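Local atomic coordinates of NOL1/NOP2/sun family protein (Enterococcus faecium, PDB entry 3M4X), a protein that probably methylates a cytosine of ribosomal RNA, as RsmB/RsmF-type methyltransferases do. Residues 190-195 / 291-296. Sequence-based numbering, arbitrary orientation.
Sequences MFRKDP and QGEGHF
R192 and E293 carry this contact through a side-on salt bridge. NE and NH2 of R192 each take one carboxylate oxygen. R192 NE donates to E293 OE2 at 3.0 Å, on the syn side of the carboxylate and close to its plane. R192 NH2 donates to E293 OE1 at 2.9 Å, with an N-H...O angle of 155°. The two flat groups are turned 51° against each other, and this second donor lies well above the carboxylate plane. A weak third bond runs from R192 NE to E293 OE1. The R192 chain bends at chi2 and chi3, which brings its guanidinium edge round to the acid. The aliphatic part lies close too, with R192 CB 3.2 Å from E293 OE2.

A water extends the grip to the backbone. It accepts from K193 N at 2.8 Å. It also donates to E293 OE2, over a distance short enough to be doubtful in detail.

Both segments belong to the Rossmann-like methyltransferase domain. Residues 190-195 lie in the loop between strand 176-182 and helix 195-200. Residues 291-296 lead into strand 295-302, which runs antiparallel to strand 228-234 in the central sheet. The salt bridge therefore ties that loop to the entry of the strand.

The N-terminal region supplies two further partners. R192 NH1 donates to A30 O, and E293 OE1 also accepts from K37 N. Separately, S93 OG hydrogen-bonds to H295 ND1 beside the strand entry. In the loop, D194 N hydrogen-bonds to M190 O, and D194 OD1 N-caps helix 195-200 through N196 N.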
loop_
_atom_site.group_PDB
_atom_site.type_symbol
_atom_site.label_atom_id
_atom_site.label_comp_id
_atom_site.label_asym_id
_atom_site.label_seq_id
_atom_site.Cartn_x
_atom_site.Cartn_y
_atom_site.Cartn_z
HETATM N N MSE A 190 7.905 9.260 -14.970
HETATM C CA MSE A 190 9.077 8.688 -14.308
HETATM C C MSE A 190 10.394 9.134 -14.967
HETATM O O MSE A 190 11.475 8.694 -14.563
HETATM C CB MSE A 190 9.001 7.156 -14.291
HETATM C CG MSE A 190 7.860 6.565 -13.455
HETATM SE SE MSE A 190 7.940 7.053 -11.545
HETATM C CE MSE A 190 6.530 8.415 -11.522
ATOM N N PHE A 191 10.303 10.003 -15.970
ATOM C CA PHE A 191 11.496 10.486 -16.682
ATOM C C PHE A 191 12.574 11.120 -15.774
ATOM O O PHE A 191 13.757 10.776 -15.876
ATOM C CB PHE A 191 11.106 11.467 -17.790
ATOM C CG PHE A 191 10.589 10.810 -19.035
ATOM C CD1 PHE A 191 10.402 9.438 -19.093
ATOM C CD2 PHE A 191 10.279 11.570 -20.151
ATOM C CE1 PHE A 191 9.919 8.828 -20.246
ATOM C CE2 PHE A 191 9.798 10.969 -21.303
ATOM C CZ PHE A 191 9.618 9.596 -21.347
ATOM N N ARG A 192 12.168 12.055 -14.915
ATOM C CA ARG A 192 13.086 12.691 -13.975
ATOM C C ARG A 192 13.682 11.678 -13.005
ATOM O O ARG A 192 14.881 11.695 -12.730
ATOM C CB ARG A 192 12.370 13.771 -13.160
ATOM C CG ARG A 192 12.076 15.064 -13.901
ATOM C CD ARG A 192 12.133 16.274 -12.957
ATOM N NE ARG A 192 11.045 16.313 -11.971
ATOM C CZ ARG A 192 10.314 17.400 -11.726
ATOM N NH1 ARG A 192 10.553 18.530 -12.398
ATOM N NH2 ARG A 192 9.342 17.368 -10.819
ATOM N N LYS A 193 12.832 10.797 -12.490
ATOM C CA LYS A 193 13.207 9.873 -11.420
ATOM C C LYS A 193 14.011 8.678 -11.930
ATOM O O LYS A 193 15.048 8.338 -11.366
ATOM C CB LYS A 193 11.956 9.393 -10.671
ATOM C CG LYS A 193 12.202 8.980 -9.225
ATOM C CD LYS A 193 10.923 8.457 -8.556
ATOM C CE LYS A 193 11.118 8.252 -7.053
ATOM N NZ LYS A 193 9.989 7.507 -6.429
ATOM N N ASP A 194 13.542 8.045 -13.000
ATOM C CA ASP A 194 14.230 6.869 -13.524
ATOM C C ASP A 194 14.688 7.043 -14.970
ATOM O O ASP A 194 13.890 6.926 -15.892
ATOM C CB ASP A 194 13.343 5.633 -13.398
ATOM C CG ASP A 194 14.030 4.380 -13.883
ATOM O OD1 ASP A 194 15.237 4.455 -14.211
ATOM O OD2 ASP A 194 13.363 3.325 -13.939
ATOM N N PRO A 195 15.987 7.311 -15.165
ATOM C CA PRO A 195 16.587 7.512 -16.491
ATOM C C PRO A 195 16.433 6.310 -17.425
ATOM O O PRO A 195 16.579 6.459 -18.639
ATOM C CB PRO A 195 18.063 7.754 -16.172
ATOM C CG PRO A 195 18.051 8.305 -14.774
ATOM C CD PRO A 195 16.949 7.570 -14.080
ATOM N N GLN A 291 2.849 20.307 -7.768
ATOM C CA GLN A 291 3.883 19.636 -6.998
ATOM C C GLN A 291 3.986 18.179 -7.430
ATOM O O GLN A 291 2.982 17.557 -7.765
ATOM C CB GLN A 291 3.581 19.747 -5.506
ATOM C CG GLN A 291 3.845 21.132 -4.978
ATOM C CD GLN A 291 5.178 21.655 -5.476
ATOM O OE1 GLN A 291 6.177 20.928 -5.482
ATOM N NE2 GLN A 291 5.200 22.916 -5.916
ATOM N N GLY A 292 5.199 17.643 -7.451
ATOM C CA GLY A 292 5.386 16.240 -7.763
ATOM C C GLY A 292 5.739 15.923 -9.203
ATOM O O GLY A 292 5.832 16.807 -10.054
ATOM N N GLU A 293 5.886 14.632 -9.471
ATOM C CA GLU A 293 6.483 14.152 -10.700
ATOM C C GLU A 293 5.557 14.113 -11.914
ATOM O O GLU A 293 5.983 14.387 -13.043
ATOM C CB GLU A 293 7.110 12.784 -10.449
ATOM C CG GLU A 293 8.317 12.877 -9.524
ATOM C CD GLU A 293 9.349 13.865 -10.046
ATOM O OE1 GLU A 293 9.647 14.863 -9.353
ATOM O OE2 GLU A 293 9.842 13.652 -11.171
ATOM N N GLY A 294 4.294 13.785 -11.692
ATOM C CA GLY A 294 3.372 13.632 -12.797
ATOM C C GLY A 294 2.479 12.425 -12.607
ATOM O O GLY A 294 2.944 11.296 -12.451
ATOM N N HIS A 295 1.178 12.676 -12.619
ATOM C CA HIS A 295 0.193 11.631 -12.414
ATOM C C HIS A 295 -1.125 12.007 -13.072
ATOM O O HIS A 295 -1.433 13.186 -13.282
ATOM C CB HIS A 295 -0.011 11.379 -10.914
ATOM C CG HIS A 295 0.537 10.065 -10.443
ATOM N ND1 HIS A 295 1.840 9.909 -10.011
ATOM C CD2 HIS A 295 -0.034 8.841 -10.350
ATOM C CE1 HIS A 295 2.044 8.650 -9.670
ATOM N NE2 HIS A 295 0.920 7.979 -9.864
ATOM N N PHE A 296 -1.889 10.983 -13.416
ATOM C CA PHE A 296 -3.270 11.141 -13.826
ATOM C C PHE A 296 -4.122 10.279 -12.896
ATOM O O PHE A 296 -3.767 9.138 -12.625
ATOM C CB PHE A 296 -3.425 10.669 -15.278
ATOM C CG PHE A 296 -4.828 10.698 -15.779
ATOM C CD1 PHE A 296 -5.401 11.892 -16.208
ATOM C CD2 PHE A 296 -5.574 9.526 -15.860
ATOM C CE1 PHE A 296 -6.702 11.920 -16.696
ATOM C CE2 PHE A 296 -6.876 9.543 -16.345
ATOM C CZ PHE A 296 -7.438 10.737 -16.761
HETATM O O HOH W 1 10.067 11.394 -12.286
#